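Local coordinates for protein NADPH-ferredoxin reductase FprA (Mycobacterium tuberculosis, PDB 1LQT) that carries FAD and passes electrons between NADPH and ferredoxin, and may in this way supply cytochrome P450 systems, at residues A[200-205]-A[228-233]; A[207-212]-A[246-251]. All coordinates share one frame; numbering follows the deposited sequence.

Interaction 1: residues A[200-205]-A[228-233]; sequences RGPLQA and AELDGI. With ODP (4-oxo-nicotinamide-adenine dinucleotide phosphate), chain I.
Behind the 2'-phosphate pocket of the NADP-binding domain, Pro-202 and Leu-203 pack on Ile-233. Pro-202 lies square across Ile-233, with Pro-202 CD 3.9 Å from Ile-233 CD1, while CG of the same proline reaches the backbone O of Glu-229 at 3.7 Å. Leu-203 runs antiparallel alongside Ile-233, Leu-203 CD2 meeting Ile-233 CG2 at 3.6 Å. Ile-233 splits its branches between the two: CG1, beside its backbone N (chi1 -53°), carries CD1 to the proline, and CG2 goes to the leucine. The two loops follow strands 193-197 and 221-224 of the parallel Rossmann-type sheet, which strand 265-270 separates, and the second closes with a type II turn from Leu-230 to Ile-233. On the far side of the first loop, Arg-200 grips the 2'-phosphate of the bound NADP derivative with two bonds, NE to O1X at 2.8 Å and NH2 to O2X at 2.8 Å, the latter nearly straight at 165°. Gln-204 CB sits 3.6 Å above the centre of the guanidinium, and Arg-200 NH1 is held by Val-302 O. The amide OE1 of Gln-204 accepts Gly-201 N at 2.9 Å, in the carbonyl plane, tying the turn together.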
loop_
_atom_site.group_PDB
_atom_site.type_symbol
_atom_site.label_atom_id
_atom_site.label_comp_id
_atom_site.label_asym_id
_atom_site.label_seq_id
_atom_site.Cartn_x
_atom_site.Cartn_y
_atom_site.Cartn_z
ATOM N N ARG A 200 -17.637 -3.854 12.125
ATOM C CA ARG A 200 -17.940 -5.153 12.698
ATOM C C ARG A 200 -17.279 -5.253 14.066
ATOM O O ARG A 200 -16.957 -4.246 14.671
ATOM C CB ARG A 200 -17.632 -6.284 11.716
ATOM C CG ARG A 200 -18.502 -6.208 10.455
ATOM C CD ARG A 200 -18.437 -7.426 9.582
ATOM N NE ARG A 200 -17.112 -7.581 8.996
ATOM C CZ ARG A 200 -16.644 -8.721 8.510
ATOM N NH1 ARG A 200 -17.354 -9.838 8.569
ATOM N NH2 ARG A 200 -15.419 -8.768 8.026
ATOM N N GLY A 201 -17.183 -6.468 14.598
ATOM C CA GLY A 201 -16.670 -6.670 15.933
ATOM C C GLY A 201 -15.225 -7.076 15.967
ATOM O O GLY A 201 -14.559 -7.252 14.937
ATOM N N PRO A 202 -14.705 -7.253 17.175
ATOM C CA PRO A 202 -13.306 -7.652 17.315
ATOM C C PRO A 202 -12.954 -8.948 16.580
ATOM O O PRO A 202 -11.826 -9.052 16.089
ATOM C CB PRO A 202 -13.149 -7.790 18.837
ATOM C CG PRO A 202 -14.172 -6.884 19.397
ATOM C CD PRO A 202 -15.337 -6.998 18.481
ATOM N N LEU A 203 -13.881 -9.903 16.517
ATOM C CA LEU A 203 -13.549 -11.152 15.856
ATOM C C LEU A 203 -13.418 -10.991 14.352
ATOM O O LEU A 203 -12.848 -11.868 13.694
ATOM C CB LEU A 203 -14.567 -12.255 16.146
ATOM C CG LEU A 203 -14.834 -12.620 17.597
ATOM C CD1 LEU A 203 -15.641 -13.891 17.681
ATOM C CD2 LEU A 203 -13.518 -12.775 18.316
ATOM N N GLN A 204 -14.016 -9.950 13.803
ATOM C CA GLN A 204 -13.952 -9.677 12.371
ATOM C C GLN A 204 -12.807 -8.739 12.001
ATOM O O GLN A 204 -12.629 -8.407 10.846
ATOM C CB GLN A 204 -15.283 -9.103 11.900
ATOM C CG GLN A 204 -16.413 -10.088 11.964
ATOM C CD GLN A 204 -17.001 -10.254 13.353
ATOM O OE1 GLN A 204 -17.111 -9.292 14.115
ATOM N NE2 GLN A 204 -17.373 -11.493 13.674
ATOM N N ALA A 205 -12.043 -8.288 12.985
ATOM C CA ALA A 205 -10.983 -7.325 12.712
ATOM C C ALA A 205 -9.945 -7.949 11.778
ATOM O O ALA A 205 -9.645 -9.148 11.841
ATOM C CB ALA A 205 -10.320 -6.881 13.966
ATOM N N ALA A 228 -16.831 -3.182 27.677
ATOM C CA ALA A 228 -18.063 -3.484 26.973
ATOM C C ALA A 228 -17.835 -3.848 25.515
ATOM O O ALA A 228 -18.672 -4.496 24.914
ATOM C CB ALA A 228 -19.033 -2.318 27.047
ATOM N N GLU A 229 -16.718 -3.409 24.936
ATOM C CA GLU A 229 -16.402 -3.754 23.563
ATOM C C GLU A 229 -16.164 -5.258 23.394
ATOM O O GLU A 229 -16.187 -5.764 22.293
ATOM C CB GLU A 229 -15.173 -2.990 23.071
ATOM C CG GLU A 229 -15.331 -1.489 23.029
ATOM C CD GLU A 229 -16.305 -0.975 22.003
ATOM O OE1 GLU A 229 -16.471 -1.624 20.975
ATOM O OE2 GLU A 229 -16.894 0.101 22.226
ATOM N N LEU A 230 -15.895 -5.947 24.494
ATOM C CA LEU A 230 -15.628 -7.358 24.488
ATOM C C LEU A 230 -16.818 -8.160 24.996
ATOM O O LEU A 230 -16.747 -9.391 25.034
ATOM C CB LEU A 230 -14.365 -7.684 25.277
ATOM C CG LEU A 230 -13.109 -7.082 24.640
ATOM C CD1 LEU A 230 -11.917 -7.223 25.502
ATOM C CD2 LEU A 230 -12.813 -7.736 23.304
ATOM N N ASP A 231 -17.928 -7.531 25.362
ATOM C CA ASP A 231 -19.093 -8.313 25.777
ATOM C C ASP A 231 -19.619 -9.056 24.572
ATOM O O ASP A 231 -19.747 -8.509 23.474
ATOM C CB ASP A 231 -20.184 -7.382 26.319
ATOM C CG ASP A 231 -21.399 -8.096 26.842
ATOM O OD1 ASP A 231 -21.276 -9.295 27.227
ATOM O OD2 ASP A 231 -22.473 -7.471 26.868
ATOM N N GLY A 232 -19.874 -10.341 24.751
ATOM C CA GLY A 232 -20.338 -11.192 23.675
ATOM C C GLY A 232 -19.223 -11.710 22.789
ATOM O O GLY A 232 -19.516 -12.392 21.813
ATOM N N ILE A 233 -17.982 -11.373 23.120
ATOM C CA ILE A 233 -16.789 -11.766 22.349
ATOM C C ILE A 233 -16.129 -12.858 23.161
ATOM O O ILE A 233 -15.568 -12.565 24.211
ATOM C CB ILE A 233 -15.867 -10.560 22.122
ATOM C CG1 ILE A 233 -16.643 -9.378 21.504
ATOM C CG2 ILE A 233 -14.690 -10.946 21.243
ATOM C CD1 ILE A 233 -17.436 -9.716 20.275
HETATM O O1X ODP I . -15.988 -5.200 7.957
HETATM P P2B ODP I . -14.719 -5.309 7.167
HETATM O O2X ODP I . -13.849 -6.487 7.553
HETATM O O3X ODP I . -14.944 -5.254 5.665
HETATM O O2B ODP I . -13.921 -3.973 7.591
HETATM C C2B ODP I . -12.843 -3.447 6.823
HETATM C C3B ODP I . -11.468 -3.660 7.413
HETATM O O3B ODP I . -11.509 -3.495 8.823
HETATM C C1B ODP I . -12.937 -1.965 6.801
HETATM N N9A ODP I . -13.978 -1.383 5.992
HETATM C C8A ODP I . -14.194 -1.530 4.645
HETATM N N7A ODP I . -15.206 -0.794 4.224
HETATM C C5A ODP I . -15.680 -0.127 5.329
HETATM C C4A ODP I . -14.916 -0.506 6.435
HETATM N N3A ODP I . -15.083 -0.037 7.697
HETATM C C2A ODP I . -16.093 0.842 7.823
HETATM N N1A ODP I . -16.881 1.277 6.800
HETATM C C6A ODP I . -16.681 0.794 5.538
HETATM N N6A ODP I . -17.440 1.306 4.559
HETATM O O4B ODP I . -11.674 -1.569 6.299
HETATM C C4B ODP I . -10.696 -2.485 6.812
HETATM C C5B ODP I . -9.770 -2.886 5.702
HETATM O O5B ODP I . -8.720 -3.635 6.268
HETATM P PA ODP I . -7.713 -4.418 5.309
HETATM O O1A ODP I . -6.802 -5.184 6.156
HETATM O O2A ODP I . -8.441 -5.136 4.243
HETATM O O3 ODP I . -6.971 -3.221 4.555
HETATM P PN ODP I . -5.751 -2.231 4.985
HETATM O O1N ODP I . -5.826 -1.885 6.421
HETATM O O2N ODP I . -5.793 -1.174 3.953
HETATM O O5D ODP I . -4.476 -3.142 4.810
HETATM C C5D ODP I . -4.138 -3.618 3.482
HETATM C C4D ODP I . -3.217 -4.811 3.623
HETATM O O4D ODP I . -1.898 -4.428 3.995
HETATM C C1D ODP I . -1.507 -5.160 5.159
HETATM C C2D ODP I . -2.769 -5.575 5.788
HETATM O O2D ODP I . -2.653 -6.519 6.791
HETATM C C3D ODP I . -3.704 -5.813 4.662
HETATM O O3D ODP I . -3.518 -7.136 4.206
HETATM N N1N ODP I . -0.512 -4.481 5.912
HETATM C C2N ODP I . 0.315 -5.263 6.750
HETATM C C3N ODP I . 0.980 -4.643 7.754
HETATM C C7N ODP I . 1.809 -5.602 8.620
HETATM N N7N ODP I . 2.455 -5.047 9.613
HETATM O O7N ODP I . 1.789 -6.819 8.331
HETATM C C4N ODP I . 0.875 -3.275 8.042
HETATM O O99 ODP I . 1.446 -2.707 9.022
HETATM C C5N ODP I . -0.010 -2.491 7.169
HETATM C C6N ODP I . -0.708 -3.128 6.120
#

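Interaction 2: residues A[207-212]-A[246-251]; sequences FTTLEL and KQNIKV. With ODP (4-oxo-nicotinamide-adenine dinucleotide phosphate), chain I.
One buried amide, that of Asn-248, bridges the start of helix 209-214 with both of its ends. Asn-248 ND2 donates to the backbone O of Phe-207 at 2.9 Å, with the oxygen close to the amide plane but the donor standing well above the carbonyl plane of Phe-207. Asn-248 OD1 accepts the hydroxyl OG1 of Thr-209 at 2.8 Å, tilted 34° from the amide carbonyl plane. Two such bonds fix the rotation of the amide. Thr-209 OG1 lies beside its own backbone N (chi1 -47°), which leaves Thr-209 CG2 to touch Val-251 CG2 at 3.9 Å and Gln-247 CB at 3.7 Å. Leu-212 comes crosswise to the amide, Leu-212 CD1 resting 3.6 Å from Asn-248 OD1, and its CB meets Val-251 CG1. Across helix 209-214 from this interface, Glu-211 bends at chi2 (70°) and takes the carboxamide N7N of the bound nucleotide on OE2 at 2.9 Å. Glu-211 OE1 receives Thr-208 OG1 at 2.6 Å, from above the carboxylate plane, and Asn-157 ND2 also bonds that hydroxyl. The arrangement is a helix-helix packing in the NADP-binding domain, with one helix lining the nicotinamide end of the pocket and helix 243-256 behind it.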
loop_
_atom_site.group_PDB
_atom_site.type_symbol
_atom_site.label_atom_id
_atom_site.label_comp_id
_atom_site.label_asym_id
_atom_site.label_seq_id
_atom_site.Cartn_x
_atom_site.Cartn_y
_atom_site.Cartn_z
ATOM N N PHE A 207 -6.815 -6.730 11.716
ATOM C CA PHE A 207 -5.538 -6.544 12.376
ATOM C C PHE A 207 -4.830 -7.852 12.552
ATOM O O PHE A 207 -5.454 -8.909 12.711
ATOM C CB PHE A 207 -5.758 -6.067 13.834
ATOM C CG PHE A 207 -6.570 -4.803 13.975
ATOM C CD1 PHE A 207 -6.291 -3.664 13.230
ATOM C CD2 PHE A 207 -7.580 -4.722 14.919
ATOM C CE1 PHE A 207 -7.023 -2.525 13.407
ATOM C CE2 PHE A 207 -8.329 -3.595 15.085
ATOM C CZ PHE A 207 -8.060 -2.504 14.325
ATOM N N THR A 208 -3.507 -7.769 12.629
ATOM C CA THR A 208 -2.710 -8.919 13.024
ATOM C C THR A 208 -2.022 -8.639 14.367
ATOM O O THR A 208 -1.992 -7.526 14.859
ATOM C CB THR A 208 -1.768 -9.410 11.912
ATOM O OG1 THR A 208 -0.998 -8.319 11.406
ATOM C CG2 THR A 208 -2.594 -9.962 10.749
ATOM N N THR A 209 -1.498 -9.705 14.967
ATOM C CA THR A 209 -1.234 -9.651 16.394
ATOM C C THR A 209 -0.048 -8.819 16.815
ATOM O O THR A 209 -0.130 -8.046 17.759
ATOM C CB THR A 209 -1.098 -11.066 16.935
ATOM O OG1 THR A 209 -2.169 -11.908 16.456
ATOM C CG2 THR A 209 -1.163 -11.066 18.459
ATOM N N LEU A 210 1.078 -8.958 16.117
ATOM C CA LEU A 210 2.248 -8.177 16.468
ATOM C C LEU A 210 1.949 -6.693 16.424
ATOM O O LEU A 210 2.346 -5.920 17.295
ATOM C CB LEU A 210 3.412 -8.541 15.560
ATOM C CG LEU A 210 4.658 -7.685 15.763
ATOM C CD1 LEU A 210 5.260 -7.873 17.128
ATOM C CD2 LEU A 210 5.664 -8.047 14.688
ATOM N N GLU A 211 1.193 -6.296 15.415
ATOM C CA GLU A 211 0.845 -4.910 15.233
ATOM C C GLU A 211 -0.030 -4.408 16.379
ATOM O O GLU A 211 0.104 -3.278 16.826
ATOM C CB GLU A 211 0.200 -4.743 13.868
ATOM C CG GLU A 211 1.224 -5.009 12.750
ATOM C CD GLU A 211 1.705 -6.478 12.554
ATOM O OE1 GLU A 211 0.967 -7.466 12.908
ATOM O OE2 GLU A 211 2.870 -6.673 12.038
ATOM N N LEU A 212 -0.945 -5.243 16.868
ATOM C CA LEU A 212 -1.701 -4.865 18.059
ATOM C C LEU A 212 -0.809 -4.796 19.292
ATOM O O LEU A 212 -0.960 -3.896 20.108
ATOM C CB LEU A 212 -2.832 -5.849 18.296
ATOM C CG LEU A 212 -4.036 -5.759 17.357
ATOM C CD1 LEU A 212 -4.969 -6.924 17.622
ATOM C CD2 LEU A 212 -4.731 -4.409 17.557
ATOM N N LYS A 246 -7.572 -15.628 17.684
ATOM C CA LYS A 246 -7.378 -16.028 19.066
ATOM C C LYS A 246 -6.350 -15.164 19.780
ATOM O O LYS A 246 -6.575 -14.668 20.897
ATOM C CB LYS A 246 -6.934 -17.494 19.091
ATOM C CG LYS A 246 -6.493 -18.026 20.455
ATOM C CD LYS A 246 -6.179 -19.534 20.418
ATOM C CE LYS A 246 -5.852 -20.058 21.820
ATOM N NZ LYS A 246 -7.040 -19.932 22.729
ATOM N N GLN A 247 -5.205 -14.976 19.123
ATOM C CA GLN A 247 -4.137 -14.184 19.703
ATOM C C GLN A 247 -4.543 -12.720 19.813
ATOM O O GLN A 247 -4.247 -12.058 20.798
ATOM C CB GLN A 247 -2.815 -14.357 18.939
ATOM C CG GLN A 247 -2.299 -15.777 18.924
ATOM C CD GLN A 247 -2.096 -16.336 20.309
ATOM O OE1 GLN A 247 -1.518 -15.677 21.173
ATOM N NE2 GLN A 247 -2.550 -17.568 20.523
ATOM N N ASN A 248 -5.205 -12.208 18.791
ATOM C CA ASN A 248 -5.652 -10.829 18.809
ATOM C C ASN A 248 -6.550 -10.574 20.020
ATOM O O ASN A 248 -6.413 -9.545 20.674
ATOM C CB ASN A 248 -6.460 -10.494 17.569
ATOM C CG ASN A 248 -5.649 -10.279 16.325
ATOM O OD1 ASN A 248 -4.418 -10.286 16.332
ATOM N ND2 ASN A 248 -6.366 -10.068 15.232
ATOM N N ILE A 249 -7.503 -11.467 20.269
ATOM C CA ILE A 249 -8.458 -11.217 21.337
ATOM C C ILE A 249 -7.736 -11.246 22.684
ATOM O O ILE A 249 -8.061 -10.463 23.566
ATOM C CB ILE A 249 -9.645 -12.189 21.254
ATOM C CG1 ILE A 249 -10.450 -11.968 19.975
ATOM C CG2 ILE A 249 -10.562 -12.071 22.471
ATOM C CD1 ILE A 249 -10.819 -10.552 19.650
ATOM N N LYS A 250 -6.734 -12.109 22.844
ATOM C CA LYS A 250 -5.958 -12.106 24.088
ATOM C C LYS A 250 -5.313 -10.742 24.309
ATOM O O LYS A 250 -5.310 -10.193 25.399
ATOM C CB LYS A 250 -4.883 -13.201 24.052
ATOM C CG LYS A 250 -5.409 -14.616 24.155
ATOM C CD LYS A 250 -4.294 -15.655 23.937
ATOM C CE LYS A 250 -4.827 -17.101 23.860
ATOM N NZ LYS A 250 -3.701 -18.096 23.672
ATOM N N VAL A 251 -4.768 -10.179 23.240
ATOM C CA VAL A 251 -4.128 -8.873 23.319
ATOM C C VAL A 251 -5.146 -7.771 23.638
ATOM O O VAL A 251 -4.916 -6.925 24.495
ATOM C CB VAL A 251 -3.358 -8.580 22.040
ATOM C CG1 VAL A 251 -2.871 -7.154 22.021
ATOM C CG2 VAL A 251 -2.193 -9.565 21.888
HETATM O O1X ODP I . -15.988 -5.200 7.957
HETATM P P2B ODP I . -14.719 -5.309 7.167
HETATM O O2X ODP I . -13.849 -6.487 7.553
HETATM O O3X ODP I . -14.944 -5.254 5.665
HETATM O O2B ODP I . -13.921 -3.973 7.591
HETATM C C2B ODP I . -12.843 -3.447 6.823
HETATM C C3B ODP I . -11.468 -3.660 7.413
HETATM O O3B ODP I . -11.509 -3.495 8.823
HETATM C C1B ODP I . -12.937 -1.965 6.801
HETATM N N9A ODP I . -13.978 -1.383 5.992
HETATM C C8A ODP I . -14.194 -1.530 4.645
HETATM N N7A ODP I . -15.206 -0.794 4.224
HETATM C C5A ODP I . -15.680 -0.127 5.329
HETATM C C4A ODP I . -14.916 -0.506 6.435
HETATM N N3A ODP I . -15.083 -0.037 7.697
HETATM C C2A ODP I . -16.093 0.842 7.823
HETATM N N1A ODP I . -16.881 1.277 6.800
HETATM C C6A ODP I . -16.681 0.794 5.538
HETATM N N6A ODP I . -17.440 1.306 4.559
HETATM O O4B ODP I . -11.674 -1.569 6.299
HETATM C C4B ODP I . -10.696 -2.485 6.812
HETATM C C5B ODP I . -9.770 -2.886 5.702
HETATM O O5B ODP I . -8.720 -3.635 6.268
HETATM P PA ODP I . -7.713 -4.418 5.309
HETATM O O1A ODP I . -6.802 -5.184 6.156
HETATM O O2A ODP I . -8.441 -5.136 4.243
HETATM O O3 ODP I . -6.971 -3.221 4.555
HETATM P PN ODP I . -5.751 -2.231 4.985
HETATM O O1N ODP I . -5.826 -1.885 6.421
HETATM O O2N ODP I . -5.793 -1.174 3.953
HETATM O O5D ODP I . -4.476 -3.142 4.810
HETATM C C5D ODP I . -4.138 -3.618 3.482
HETATM C C4D ODP I . -3.217 -4.811 3.623
HETATM O O4D ODP I . -1.898 -4.428 3.995
HETATM C C1D ODP I . -1.507 -5.160 5.159
HETATM C C2D ODP I . -2.769 -5.575 5.788
HETATM O O2D ODP I . -2.653 -6.519 6.791
HETATM C C3D ODP I . -3.704 -5.813 4.662
HETATM O O3D ODP I . -3.518 -7.136 4.206
HETATM N N1N ODP I . -0.512 -4.481 5.912
HETATM C C2N ODP I . 0.315 -5.263 6.750
HETATM C C3N ODP I . 0.980 -4.643 7.754
HETATM C C7N ODP I . 1.809 -5.602 8.620
HETATM N N7N ODP I . 2.455 -5.047 9.613
HETATM O O7N ODP I . 1.789 -6.819 8.331
HETATM C C4N ODP I . 0.875 -3.275 8.042
HETATM O O99 ODP I . 1.446 -2.707 9.022
HETATM C C5N ODP I . -0.010 -2.491 7.169
HETATM C C6N ODP I . -0.708 -3.128 6.120
#

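The centres of interaction 1 and interaction 2 lie about 13 Å apart, and their segments alternate along the chain: 200-205, 207-212, 228-233, 246-251. Both belong to the NADP-binding domain, built on the parallel sheet that includes strands 193-197, 265-270 and 221-224. The first two segments form one run that leaves strand 193-197 and enters helix 209-214; the last two flank helix 235-241. Ile-249, on helix 243-256, joins the contacts directly: Ile-249 CG1 packs on Leu-203 CD2 at 3.6 Å and Ile-249 CD1 on Pro-202 CB at 3.7 Å. The two contacts thus lie behind a run that meets both ends of the bound nucleotide.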